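PDB 4WOK: UDP-glucose 4-epimerase from Brucella ovis, which probably catalyses the NAD-dependent interconversion of UDP-glucose and UDP-galactose by inverting the configuration at C4 of the sugar. Local coordinates for residues G90-D95 with I148-R153; N12-V17 with A79-A84; Y218-E223 with V286-R291; L176-A181 with V259-G264. The protein carries 2 engineered substitutions. All blocks are in the same frame, centred on the assembly; numbering follows the deposited sequence.

Contact 1 of 4, residues G90-D95 with I148-R153; sequences GESVED and INPYGR. With NAD (nicotinamide-adenine-dinucleotide), chain B.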
# COMPACT_ATOMS: atom_id res chain seq x y z
N GLY A 90 2.11 4.21 14.19
CA GLY A 90 2.33 4.42 15.61
C GLY A 90 2.93 3.20 16.27
O GLY A 90 3.72 3.31 17.21
N GLU A 91 2.57 2.02 15.76
CA GLU A 91 3.15 0.80 16.29
C GLU A 91 4.68 0.84 16.13
O GLU A 91 5.39 0.32 16.99
CB GLU A 91 2.56 -0.42 15.60
CG GLU A 91 2.84 -1.73 16.33
CD GLU A 91 2.56 -2.94 15.47
OE1 GLU A 91 2.58 -2.81 14.23
OE2 GLU A 91 2.33 -4.03 16.04
N SER A 92 5.17 1.47 15.06
CA SER A 92 6.62 1.45 14.76
C SER A 92 7.46 2.30 15.73
O SER A 92 8.61 1.96 16.01
CB SER A 92 6.90 1.90 13.30
OG SER A 92 6.90 3.32 13.16
N VAL A 93 6.89 3.38 16.26
CA VAL A 93 7.62 4.22 17.22
C VAL A 93 7.80 3.50 18.56
O VAL A 93 8.86 3.58 19.18
CB VAL A 93 6.91 5.58 17.44
CG1 VAL A 93 7.52 6.34 18.62
CG2 VAL A 93 6.99 6.42 16.18
N GLU A 94 6.78 2.76 18.97
CA GLU A 94 6.80 2.08 20.26
C GLU A 94 7.42 0.69 20.17
O GLU A 94 7.92 0.16 21.16
CB GLU A 94 5.38 1.98 20.84
N ASP A 95 7.38 0.11 18.97
CA ASP A 95 7.88 -1.25 18.73
C ASP A 95 8.75 -1.24 17.47
O ASP A 95 8.39 -1.83 16.46
CB ASP A 95 6.70 -2.23 18.59
CG ASP A 95 7.11 -3.72 18.50
OD1 ASP A 95 8.32 -4.07 18.48
OD2 ASP A 95 6.18 -4.56 18.44
N ILE A 148 10.58 10.18 9.57
CA ILE A 148 10.61 10.63 10.95
C ILE A 148 10.05 9.57 11.90
O ILE A 148 9.82 9.84 13.08
CB ILE A 148 9.84 11.96 11.12
CG1 ILE A 148 8.55 11.94 10.32
CG2 ILE A 148 10.70 13.14 10.65
CD1 ILE A 148 7.34 11.61 11.14
N ASN A 149 9.84 8.35 11.39
CA ASN A 149 9.47 7.21 12.24
C ASN A 149 10.06 5.91 11.70
O ASN A 149 10.44 5.82 10.52
CB ASN A 149 7.95 7.11 12.38
CG ASN A 149 7.23 7.01 11.05
OD1 ASN A 149 7.52 6.12 10.25
ND2 ASN A 149 6.28 7.92 10.81
N PRO A 150 10.15 4.88 12.57
CA PRO A 150 10.81 3.64 12.13
C PRO A 150 10.14 2.98 10.92
O PRO A 150 10.83 2.35 10.12
CB PRO A 150 10.73 2.75 13.37
CG PRO A 150 10.85 3.75 14.51
CD PRO A 150 10.01 4.93 14.04
N TYR A 151 8.83 3.12 10.79
CA TYR A 151 8.15 2.57 9.62
C TYR A 151 8.72 3.16 8.34
O TYR A 151 9.16 2.42 7.46
CB TYR A 151 6.65 2.81 9.68
CG TYR A 151 5.94 2.46 8.39
CD1 TYR A 151 5.83 1.13 7.97
CD2 TYR A 151 5.38 3.45 7.58
CE1 TYR A 151 5.19 0.80 6.79
CE2 TYR A 151 4.73 3.12 6.40
CZ TYR A 151 4.63 1.80 6.01
OH TYR A 151 4.00 1.46 4.84
N GLY A 152 8.72 4.49 8.24
CA GLY A 152 9.33 5.17 7.11
C GLY A 152 10.80 4.80 6.96
O GLY A 152 11.29 4.57 5.86
N ARG A 153 11.51 4.73 8.08
CA ARG A 153 12.92 4.37 8.09
C ARG A 153 13.16 3.01 7.45
O ARG A 153 14.04 2.83 6.62
CB ARG A 153 13.43 4.36 9.53
CG ARG A 153 14.94 4.35 9.69
CD ARG A 153 15.46 5.75 9.98
NE ARG A 153 16.15 6.31 8.83
CZ ARG A 153 16.33 7.60 8.61
NH1 ARG A 153 16.98 7.99 7.51
NH2 ARG A 153 15.86 8.50 9.47
PA NAD B . -1.99 -6.02 5.00
O1A NAD B . -1.43 -6.26 6.39
O2A NAD B . -3.43 -6.24 4.63
O5B NAD B . -1.14 -7.15 4.00
C5B NAD B . 0.10 -7.51 4.58
C4B NAD B . 0.28 -9.00 4.21
O4B NAD B . 1.62 -9.42 4.47
C3B NAD B . -0.67 -9.74 5.17
O3B NAD B . -1.40 -10.67 4.41
C2B NAD B . 0.32 -10.42 6.15
O2B NAD B . -0.19 -11.61 6.60
C1B NAD B . 1.56 -10.66 5.21
N9A NAD B . 2.83 -10.69 5.96
C8A NAD B . 3.32 -9.77 6.91
N7A NAD B . 4.54 -10.11 7.36
C5A NAD B . 4.84 -11.30 6.68
C6A NAD B . 5.96 -12.15 6.73
N6A NAD B . 7.01 -11.86 7.57
N1A NAD B . 6.00 -13.25 5.95
C2A NAD B . 4.92 -13.50 5.14
N3A NAD B . 3.77 -12.78 5.00
C4A NAD B . 3.79 -11.67 5.80
O3 NAD B . -1.33 -4.59 4.71
PN NAD B . -1.66 -3.90 3.29
O1N NAD B . -2.22 -4.74 2.18
O2N NAD B . -2.12 -2.53 3.66
O5D NAD B . -0.16 -3.30 2.66
C5D NAD B . 0.72 -4.28 2.39
C4D NAD B . 1.91 -3.58 1.74
O4D NAD B . 1.49 -2.24 1.28
C3D NAD B . 3.00 -3.33 2.81
O3D NAD B . 4.21 -3.40 2.13
C2D NAD B . 2.68 -1.89 3.23
O2D NAD B . 3.76 -1.19 3.70
C1D NAD B . 2.40 -1.33 1.82
N1N NAD B . 1.71 0.05 1.97
C2N NAD B . 0.38 0.05 2.40
C3N NAD B . -0.27 1.30 2.54
C7N NAD B . -1.70 1.33 3.00
O7N NAD B . -2.31 2.40 3.11
N7N NAD B . -2.32 0.13 3.30
C4N NAD B . 0.44 2.48 2.28
C5N NAD B . 1.77 2.44 1.86
C6N NAD B . 2.41 1.20 1.71
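Ser-92 and the start of helix 150-169 meet in the close-packed half of this contact. The carbonyl O of Ser-92 lies 3.2 Å from Pro-150 CG, and its hydroxyl OG lies 3.6 Å from Pro-150 CD. A chi1 of 81° sets OG between its own backbone N and carbonyl carbon, facing the first turn of the partner helix. There OG accepts a weak hydrogen bond from Tyr-151 N, 3.1 Å long and bent to 143° at the hydrogen. The same OG is also hydrogen-bonded to Val-89 O, so this buried hydroxyl links two stretches of backbone, the start of helix 150-169 and its own preceding turn. Asn-149 is the N-cap of the partner helix: Gly-152 N points almost straight at its OD1, 2.9 Å away with 177° at the hydrogen. Tyr-151 and the residues after it fit the Tyr-x-x-x-Lys signature of the extended short-chain dehydrogenase/reductases, a family with a Rossmann fold. The tyrosine's first torsion, with CG anti to the backbone N, leads the ring away from Ser-92 and toward the cofactor. Its OH is hydrogen-bonded to NAD O2D, a nicotinamide ribose hydroxyl, at 2.9 Å; the ribose oxygen lies in the ring plane, at the edge. Ala-87, Ser-127 and Ala-129 also touch this ring. Packing is sparser round exposed Val-93. Its CG2 branch only grazes the partner, 4.0 Å from Asn-149 CB and equally far from Pro-150 CD.

Contact 2 of 4, residues N12-V17 with A79-A84; sequences NNVLVV and AVIHFA. With NAD (nicotinamide-adenine-dinucleotide), chain B.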
# COMPACT_ATOMS: atom_id res chain seq x y z
N ASN A 12 4.06 -18.12 -16.42
CA ASN A 12 3.22 -17.01 -16.06
C ASN A 12 2.90 -16.97 -14.56
O ASN A 12 2.01 -16.24 -14.15
CB ASN A 12 1.92 -17.01 -16.89
CG ASN A 12 0.96 -18.11 -16.48
OD1 ASN A 12 1.38 -19.17 -16.01
ND2 ASN A 12 -0.34 -17.86 -16.65
N ASN A 13 3.63 -17.74 -13.75
CA ASN A 13 3.48 -17.61 -12.28
C ASN A 13 4.05 -16.28 -11.79
O ASN A 13 5.16 -15.90 -12.17
CB ASN A 13 4.17 -18.76 -11.54
CG ASN A 13 3.50 -20.10 -11.78
OD1 ASN A 13 2.27 -20.18 -11.91
ND2 ASN A 13 4.31 -21.15 -11.84
N VAL A 14 3.29 -15.58 -10.95
CA VAL A 14 3.77 -14.37 -10.31
C VAL A 14 3.63 -14.58 -8.82
O VAL A 14 2.55 -14.90 -8.33
CB VAL A 14 3.00 -13.13 -10.79
CG1 VAL A 14 3.38 -11.90 -9.97
CG2 VAL A 14 3.31 -12.88 -12.28
N LEU A 15 4.73 -14.48 -8.10
CA LEU A 15 4.71 -14.72 -6.66
C LEU A 15 4.28 -13.44 -5.94
O LEU A 15 4.95 -12.40 -6.02
CB LEU A 15 6.08 -15.18 -6.16
CG LEU A 15 6.12 -15.58 -4.68
CD1 LEU A 15 5.34 -16.88 -4.49
CD2 LEU A 15 7.57 -15.72 -4.23
N VAL A 16 3.15 -13.51 -5.26
CA VAL A 16 2.63 -12.35 -4.55
C VAL A 16 2.83 -12.56 -3.07
O VAL A 16 2.06 -13.24 -2.39
CB VAL A 16 1.14 -12.11 -4.87
CG1 VAL A 16 0.68 -10.80 -4.25
CG2 VAL A 16 0.92 -12.10 -6.40
N VAL A 17 3.92 -11.99 -2.58
CA VAL A 17 4.31 -12.12 -1.20
C VAL A 17 3.50 -11.12 -0.36
O VAL A 17 3.51 -9.93 -0.66
CB VAL A 17 5.82 -11.89 -1.07
CG1 VAL A 17 6.25 -12.08 0.35
CG2 VAL A 17 6.58 -12.88 -1.96
N ALA A 79 8.04 -12.87 -11.86
CA ALA A 79 8.22 -11.68 -11.05
C ALA A 79 7.77 -11.97 -9.63
O ALA A 79 6.97 -12.88 -9.39
CB ALA A 79 7.43 -10.50 -11.62
N VAL A 80 8.27 -11.17 -8.69
CA VAL A 80 7.88 -11.23 -7.29
C VAL A 80 7.36 -9.85 -6.88
O VAL A 80 8.02 -8.85 -7.11
CB VAL A 80 9.07 -11.64 -6.39
CG1 VAL A 80 8.67 -11.64 -4.90
CG2 VAL A 80 9.60 -13.01 -6.80
N ILE A 81 6.15 -9.81 -6.32
CA ILE A 81 5.60 -8.57 -5.79
C ILE A 81 5.60 -8.67 -4.26
O ILE A 81 5.02 -9.60 -3.70
CB ILE A 81 4.20 -8.29 -6.31
CG1 ILE A 81 4.15 -8.50 -7.84
CG2 ILE A 81 3.80 -6.86 -5.98
CD1 ILE A 81 2.79 -8.23 -8.42
N HIS A 82 6.25 -7.72 -3.62
CA HIS A 82 6.53 -7.80 -2.19
C HIS A 82 5.63 -6.84 -1.42
O HIS A 82 5.88 -5.63 -1.38
CB HIS A 82 8.01 -7.48 -1.95
CG HIS A 82 8.41 -7.50 -0.50
ND1 HIS A 82 7.64 -8.10 0.47
CD2 HIS A 82 9.51 -7.03 0.12
CE1 HIS A 82 8.25 -7.97 1.64
NE2 HIS A 82 9.38 -7.32 1.46
N PHE A 83 4.56 -7.38 -0.84
CA PHE A 83 3.65 -6.62 0.03
C PHE A 83 3.80 -6.99 1.51
O PHE A 83 3.07 -6.47 2.35
CB PHE A 83 2.18 -6.89 -0.32
CG PHE A 83 1.76 -6.43 -1.69
CD1 PHE A 83 1.52 -5.09 -1.95
CD2 PHE A 83 1.53 -7.36 -2.70
CE1 PHE A 83 1.09 -4.67 -3.22
CE2 PHE A 83 1.11 -6.95 -3.96
CZ PHE A 83 0.89 -5.60 -4.22
N ALA A 84 4.69 -7.92 1.81
CA ALA A 84 4.70 -8.56 3.12
C ALA A 84 5.44 -7.68 4.12
O ALA A 84 6.64 -7.76 4.28
CB ALA A 84 5.35 -9.93 3.03
PA NAD B . -1.99 -6.02 5.00
O1A NAD B . -1.43 -6.26 6.39
O2A NAD B . -3.43 -6.24 4.63
O5B NAD B . -1.14 -7.15 4.00
C5B NAD B . 0.10 -7.51 4.58
C4B NAD B . 0.28 -9.00 4.21
O4B NAD B . 1.62 -9.42 4.47
C3B NAD B . -0.67 -9.74 5.17
O3B NAD B . -1.40 -10.67 4.41
C2B NAD B . 0.32 -10.42 6.15
O2B NAD B . -0.19 -11.61 6.60
C1B NAD B . 1.56 -10.66 5.21
N9A NAD B . 2.83 -10.69 5.96
C8A NAD B . 3.32 -9.77 6.91
N7A NAD B . 4.54 -10.11 7.36
C5A NAD B . 4.84 -11.30 6.68
C6A NAD B . 5.96 -12.15 6.73
N6A NAD B . 7.01 -11.86 7.57
N1A NAD B . 6.00 -13.25 5.95
C2A NAD B . 4.92 -13.50 5.14
N3A NAD B . 3.77 -12.78 5.00
C4A NAD B . 3.79 -11.67 5.80
O3 NAD B . -1.33 -4.59 4.71
PN NAD B . -1.66 -3.90 3.29
O1N NAD B . -2.22 -4.74 2.18
O2N NAD B . -2.12 -2.53 3.66
O5D NAD B . -0.16 -3.30 2.66
C5D NAD B . 0.72 -4.28 2.39
C4D NAD B . 1.91 -3.58 1.74
O4D NAD B . 1.49 -2.24 1.28
C3D NAD B . 3.00 -3.33 2.81
O3D NAD B . 4.21 -3.40 2.13
C2D NAD B . 2.68 -1.89 3.23
O2D NAD B . 3.76 -1.19 3.70
C1D NAD B . 2.40 -1.33 1.82
N1N NAD B . 1.71 0.05 1.97
C2N NAD B . 0.38 0.05 2.40
C3N NAD B . -0.27 1.30 2.54
C7N NAD B . -1.70 1.33 3.00
O7N NAD B . -2.31 2.40 3.11
N7N NAD B . -2.32 0.13 3.30
C4N NAD B . 0.44 2.48 2.28
C5N NAD B . 1.77 2.44 1.86
C6N NAD B . 2.41 1.20 1.71
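Leu-15 and Val-17 of strand 13-17 supply every main-chain hydrogen bond to segment 79-84, in the alternating ladder of a parallel pair. Leu-15 straddles Val-80: its N donates to Ala-79 O at 3.0 Å and its O accepts from Ile-81 N at 2.9 Å. Val-17 straddles His-82 in the same way, its N bonded to Ile-81 O at 2.9 Å and its O taking Phe-83 N at 2.8 Å. The axes of the two strands run 4.8 Å apart at 17°, consistent with a slightly twisted parallel pair.

Apolar contacts follow on both faces. On one, Val-17 CG2 meets Val-80 CG1, while its CG1, set anti to the backbone N, reaches forward to Ala-84 CB at 3.6 Å. On the other, Val-14 CG1 packs against Ile-81 CD1, and Val-16 CG1 approaches the edge of the Phe-83 ring, 3.9 Å from CD2.

Cofactor contacts gather where segment 79-84 leaves the sheet. Phe-83 O approaches NAD C3D to 3.2 Å, and Ala-84 CA lies beside the adenosine ribose oxygen O4B.

These are the first and fourth strands of the Rossmann sheet in chain order, adjacent at its middle. Strand 37-42 bonds to the other edge of strand 13-17; helix 22-33 covers Val-14, Val-16 and Phe-83, and helix 96-116 covers Val-17, Val-80 and His-82.

Contact 3 of 4, residues Y218-E223 with V286-R291; sequences YGDDYE and VAMRAR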
# COMPACT_ATOMS: atom_id res chain seq x y z
N TYR A 218 -7.85 15.20 14.83
CA TYR A 218 -6.93 16.12 15.49
C TYR A 218 -6.67 17.39 14.69
O TYR A 218 -5.74 17.46 13.88
CB TYR A 218 -5.62 15.38 15.81
CG TYR A 218 -5.80 14.40 16.95
CD1 TYR A 218 -5.72 14.82 18.27
CD2 TYR A 218 -6.09 13.06 16.71
CE1 TYR A 218 -5.90 13.95 19.32
CE2 TYR A 218 -6.28 12.17 17.76
CZ TYR A 218 -6.18 12.62 19.07
OH TYR A 218 -6.36 11.77 20.14
N GLY A 219 -7.50 18.40 14.92
CA GLY A 219 -7.29 19.72 14.34
C GLY A 219 -8.29 20.14 13.29
O GLY A 219 -8.54 19.43 12.31
N ASP A 220 -8.87 21.32 13.49
CA ASP A 220 -9.75 21.93 12.50
C ASP A 220 -9.25 23.32 12.13
O ASP A 220 -9.95 24.08 11.45
CB ASP A 220 -11.20 22.00 13.02
CG ASP A 220 -11.33 22.74 14.35
OD1 ASP A 220 -10.31 23.25 14.88
OD2 ASP A 220 -12.47 22.83 14.87
N ASP A 221 -8.04 23.64 12.57
CA ASP A 221 -7.46 24.96 12.31
C ASP A 221 -6.15 24.89 11.52
O ASP A 221 -5.29 25.76 11.64
CB ASP A 221 -7.24 25.73 13.62
CG ASP A 221 -6.19 25.08 14.52
OD1 ASP A 221 -6.12 23.83 14.58
OD2 ASP A 221 -5.43 25.83 15.18
N TYR A 222 -6.00 23.85 10.70
CA TYR A 222 -4.90 23.78 9.74
C TYR A 222 -4.99 24.90 8.72
O TYR A 222 -6.06 25.47 8.51
CB TYR A 222 -4.90 22.44 8.99
CG TYR A 222 -4.54 21.22 9.79
CD1 TYR A 222 -5.50 20.50 10.48
CD2 TYR A 222 -3.23 20.75 9.80
CE1 TYR A 222 -5.16 19.35 11.19
CE2 TYR A 222 -2.88 19.61 10.50
CZ TYR A 222 -3.85 18.91 11.20
OH TYR A 222 -3.50 17.78 11.90
N GLU A 223 -3.87 25.20 8.05
CA GLU A 223 -3.88 26.15 6.93
C GLU A 223 -4.35 25.46 5.65
O GLU A 223 -3.61 25.36 4.67
CB GLU A 223 -2.50 26.76 6.73
N VAL A 286 -17.86 12.69 14.63
CA VAL A 286 -16.56 13.30 14.83
C VAL A 286 -16.39 13.92 16.21
O VAL A 286 -17.27 14.61 16.70
CB VAL A 286 -16.28 14.38 13.77
CG1 VAL A 286 -14.98 15.11 14.06
CG2 VAL A 286 -16.23 13.75 12.39
N ALA A 287 -15.25 13.63 16.83
CA ALA A 287 -14.85 14.33 18.03
C ALA A 287 -13.61 15.15 17.69
O ALA A 287 -12.52 14.60 17.54
CB ALA A 287 -14.56 13.36 19.16
N MET A 288 -13.80 16.45 17.53
CA MET A 288 -12.71 17.33 17.13
C MET A 288 -11.81 17.63 18.33
O MET A 288 -12.27 18.15 19.35
CB MET A 288 -13.28 18.62 16.53
CG MET A 288 -12.26 19.42 15.74
SD MET A 288 -11.61 18.50 14.33
CE MET A 288 -13.01 18.54 13.21
N ARG A 289 -10.54 17.29 18.19
CA ARG A 289 -9.52 17.52 19.21
C ARG A 289 -8.50 18.55 18.74
O ARG A 289 -8.43 18.86 17.55
CB ARG A 289 -8.80 16.21 19.55
CG ARG A 289 -9.71 15.08 19.96
CD ARG A 289 -9.97 15.08 21.45
NE ARG A 289 -9.27 13.99 22.13
CZ ARG A 289 -8.13 14.13 22.79
NH1 ARG A 289 -7.57 13.08 23.37
NH2 ARG A 289 -7.55 15.32 22.88
N ALA A 290 -7.69 19.05 19.67
CA ALA A 290 -6.66 20.02 19.35
C ALA A 290 -5.66 19.47 18.33
O ALA A 290 -5.23 18.31 18.42
CB ALA A 290 -5.94 20.46 20.61
N ARG A 291 -5.29 20.31 17.38
CA ARG A 291 -4.25 19.96 16.42
C ARG A 291 -2.93 19.73 17.14
O ARG A 291 -2.59 20.47 18.07
CB ARG A 291 -4.11 21.06 15.37
CG ARG A 291 -3.00 20.84 14.36
CD ARG A 291 -3.07 21.88 13.25
NE ARG A 291 -3.29 23.22 13.78
CZ ARG A 291 -2.32 24.02 14.20
NH1 ARG A 291 -1.06 23.61 14.15
NH2 ARG A 291 -2.60 25.22 14.68
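Arg-291 grips Asp-221 side-on, with one nitrogen on each carboxylate oxygen: NE to OD1 at 3.0 Å and NH2 to OD2 at 2.9 Å. Both oxygens lie near the guanidinium plane, yet the arginine meets the carboxylate from above, the two planes being 41° apart. The arginine chain is extended through CG and CD and then bends at chi3 (45°), which turns the guanidinium onto the aspartate. The Asp-221 carboxyl group occupies the position between its own N and carbonyl carbon (chi1 66°), reaching back to the partner. The extended part of Arg-291 lies over one face of Tyr-222, where CD sits 3.5 Å from the ring centroid in a CH-pi contact. Tyr-218 turns the edge of its ring to Ala-290 O, with CD1 3.5 Å away. The bent chain of Arg-289 runs alongside Tyr-218, whose OH lies over one guanidinium face, while its NE is salt-bridged to Glu-216. Met-288, bent at chi2 and chi3, folds its sulfur back to Asp-220 CB at 3.8 Å. A weak hydrogen bond from Gly-219 N to Arg-289 O prolongs the parallel pairing of strands 215-218 and 286-289. Charge pairing with Asp-221 and methylene-on-ring packing thus appear to share the work of holding Arg-291.

Contact 4 of 4, residues L176-A181 with V259-G264; sequences LRYFNA and VNLGTG. With NAD (nicotinamide-adenine-dinucleotide), chain B.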
# COMPACT_ATOMS: atom_id res chain seq x y z
N LEU A 176 7.49 1.14 -5.52
CA LEU A 176 6.29 1.94 -5.70
C LEU A 176 5.91 2.62 -4.39
O LEU A 176 5.64 1.96 -3.39
CB LEU A 176 5.13 1.08 -6.21
CG LEU A 176 5.35 0.41 -7.58
CD1 LEU A 176 4.22 -0.56 -7.89
CD2 LEU A 176 5.50 1.44 -8.70
N ARG A 177 5.90 3.95 -4.42
CA ARG A 177 5.66 4.76 -3.23
C ARG A 177 4.26 5.37 -3.27
O ARG A 177 3.86 5.97 -4.28
CB ARG A 177 6.71 5.87 -3.10
CG ARG A 177 8.16 5.40 -3.12
CD ARG A 177 9.12 6.59 -3.13
NE ARG A 177 10.52 6.19 -3.19
CZ ARG A 177 11.48 6.92 -3.78
NH1 ARG A 177 11.17 8.07 -4.36
NH2 ARG A 177 12.73 6.49 -3.80
N TYR A 178 3.51 5.23 -2.19
CA TYR A 178 2.19 5.86 -2.10
C TYR A 178 1.84 6.10 -0.65
O TYR A 178 2.51 5.56 0.25
CB TYR A 178 1.12 5.01 -2.80
CG TYR A 178 1.14 3.55 -2.39
CD1 TYR A 178 2.02 2.64 -2.98
CD2 TYR A 178 0.25 3.07 -1.44
CE1 TYR A 178 2.04 1.31 -2.61
CE2 TYR A 178 0.24 1.74 -1.07
CZ TYR A 178 1.14 0.87 -1.65
OH TYR A 178 1.14 -0.46 -1.28
N PHE A 179 0.80 6.90 -0.41
CA PHE A 179 0.43 7.26 0.96
C PHE A 179 -0.63 6.34 1.58
O PHE A 179 -0.32 5.56 2.49
CB PHE A 179 -0.07 8.71 1.00
CG PHE A 179 1.04 9.73 1.15
CD1 PHE A 179 1.76 9.82 2.33
CD2 PHE A 179 1.35 10.59 0.10
CE1 PHE A 179 2.77 10.76 2.48
CE2 PHE A 179 2.36 11.53 0.24
CZ PHE A 179 3.07 11.61 1.43
N ASN A 180 -1.87 6.45 1.11
CA ASN A 180 -2.98 5.73 1.72
C ASN A 180 -3.79 4.92 0.74
O ASN A 180 -4.49 5.47 -0.11
CB ASN A 180 -3.94 6.70 2.43
CG ASN A 180 -3.27 7.46 3.56
OD1 ASN A 180 -2.89 6.87 4.58
ND2 ASN A 180 -3.16 8.77 3.41
N ALA A 181 -3.71 3.60 0.88
CA ALA A 181 -4.54 2.69 0.10
C ALA A 181 -5.97 2.78 0.60
O ALA A 181 -6.21 2.74 1.80
CB ALA A 181 -4.04 1.28 0.22
N VAL A 259 8.94 5.15 -8.30
CA VAL A 259 7.95 6.17 -8.64
C VAL A 259 6.81 6.27 -7.62
O VAL A 259 6.47 5.30 -6.95
CB VAL A 259 7.34 5.91 -10.04
CG1 VAL A 259 8.44 5.89 -11.12
CG2 VAL A 259 6.56 4.62 -10.06
N ASN A 260 6.25 7.47 -7.52
CA ASN A 260 5.06 7.75 -6.73
C ASN A 260 3.78 7.27 -7.40
O ASN A 260 3.66 7.33 -8.62
CB ASN A 260 4.92 9.25 -6.47
CG ASN A 260 6.04 9.81 -5.62
OD1 ASN A 260 6.68 9.10 -4.85
ND2 ASN A 260 6.27 11.12 -5.75
N LEU A 261 2.82 6.82 -6.60
CA LEU A 261 1.49 6.48 -7.08
C LEU A 261 0.46 7.35 -6.38
O LEU A 261 0.48 7.50 -5.16
CB LEU A 261 1.17 5.00 -6.83
CG LEU A 261 2.12 3.97 -7.45
CD1 LEU A 261 1.68 2.57 -7.06
CD2 LEU A 261 2.16 4.14 -8.95
N GLY A 262 -0.45 7.94 -7.16
CA GLY A 262 -1.50 8.77 -6.62
C GLY A 262 -2.24 9.57 -7.68
O GLY A 262 -1.98 9.42 -8.88
N THR A 263 -3.16 10.41 -7.24
CA THR A 263 -3.94 11.25 -8.14
C THR A 263 -3.28 12.60 -8.38
O THR A 263 -3.63 13.32 -9.32
CB THR A 263 -5.33 11.52 -7.58
OG1 THR A 263 -5.20 12.20 -6.33
CG2 THR A 263 -6.09 10.23 -7.37
N GLY A 264 -2.37 12.97 -7.48
CA GLY A 264 -1.73 14.28 -7.53
C GLY A 264 -2.54 15.32 -6.79
O GLY A 264 -2.12 16.48 -6.67
PA NAD B . -1.99 -6.02 5.00
O1A NAD B . -1.43 -6.26 6.39
O2A NAD B . -3.43 -6.24 4.63
O5B NAD B . -1.14 -7.15 4.00
C5B NAD B . 0.10 -7.51 4.58
C4B NAD B . 0.28 -9.00 4.21
O4B NAD B . 1.62 -9.42 4.47
C3B NAD B . -0.67 -9.74 5.17
O3B NAD B . -1.40 -10.67 4.41
C2B NAD B . 0.32 -10.42 6.15
O2B NAD B . -0.19 -11.61 6.60
C1B NAD B . 1.56 -10.66 5.21
N9A NAD B . 2.83 -10.69 5.96
C8A NAD B . 3.32 -9.77 6.91
N7A NAD B . 4.54 -10.11 7.36
C5A NAD B . 4.84 -11.30 6.68
C6A NAD B . 5.96 -12.15 6.73
N6A NAD B . 7.01 -11.86 7.57
N1A NAD B . 6.00 -13.25 5.95
C2A NAD B . 4.92 -13.50 5.14
N3A NAD B . 3.77 -12.78 5.00
C4A NAD B . 3.79 -11.67 5.80
O3 NAD B . -1.33 -4.59 4.71
PN NAD B . -1.66 -3.90 3.29
O1N NAD B . -2.22 -4.74 2.18
O2N NAD B . -2.12 -2.53 3.66
O5D NAD B . -0.16 -3.30 2.66
C5D NAD B . 0.72 -4.28 2.39
C4D NAD B . 1.91 -3.58 1.74
O4D NAD B . 1.49 -2.24 1.28
C3D NAD B . 3.00 -3.33 2.81
O3D NAD B . 4.21 -3.40 2.13
C2D NAD B . 2.68 -1.89 3.23
O2D NAD B . 3.76 -1.19 3.70
C1D NAD B . 2.40 -1.33 1.82
N1N NAD B . 1.71 0.05 1.97
C2N NAD B . 0.38 0.05 2.40
C3N NAD B . -0.27 1.30 2.54
C7N NAD B . -1.70 1.33 3.00
O7N NAD B . -2.31 2.40 3.11
N7N NAD B . -2.32 0.13 3.30
C4N NAD B . 0.44 2.48 2.28
C5N NAD B . 1.77 2.44 1.86
C6N NAD B . 2.41 1.20 1.71
O HOH W 1 -0.13 8.32 -2.49
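Arg-177 O receives Leu-261 N at 2.7 Å and, from the residue before it, the CA-H of Asn-260, with Asn-260 CA 3.3 Å from Arg-177 O. On the other side of Asn-260, Val-259 O accepts from Arg-177 N at 2.9 Å, nearly straight at 177°. Arg-177 thus straddles Asn-260 in parallel register. Beyond these bonds the chains part, and a water continues the link, donating to Leu-261 O and accepting from Phe-179 N. Side chains close one face: Leu-176 and Val-259 lie side by side, CD2 to CG2 3.6 Å, and Leu-261 CD1 packs against Leu-176 CB. On the other face, Asn-260 OD1 and Arg-177 NH1 both bond Tyr-131 OH, while Arg-177 NH2 forms a salt bridge with Glu-159. The pair is the last two strands of the seven-stranded parallel Rossmann sheet, with 257-260 at its edge and residues 178-181 running from its C-terminal end into the NAD pocket. A chi1 of 49° puts the Tyr-178 ring between its backbone N and carbonyl carbon; the ring packs beside the nicotinamide, CE2 3.4 Å from C5N, and its OH is hydrogen-bonded to Ser-125. Phe-179 O approaches nicotinamide C4N, the carbon that exchanges hydride in NAD-dependent enzymes, to 3.2 Å. Ala-181 N donates to the carboxamide oxygen O7N at 2.9 Å.

Overall arrangement
Contacts 2 and 4 belong to one seven-stranded parallel sheet, their centres 19 Å apart: contact 2 pairs its middle strands, contact 4 its last two. Contact 1 joins helices 89-94 and 150-169, the first following strand 79-82 of contact 2 in the chain, the second preceding strand 172-177 of contact 4. All three touch NAD, so the cofactor spans parts of the fold whose centres lie 19 to 25 Å from one another. Contact 3 lies apart, about 40 Å from contact 2 between centres and across the chain's centre, on a separate two-stranded sheet. Along the chain contacts 2 and 1 close in turn, whereas contacts 3 and 4 alternate their segments, so the chain passes back and forth between this outlying region and the nucleotide-binding fold.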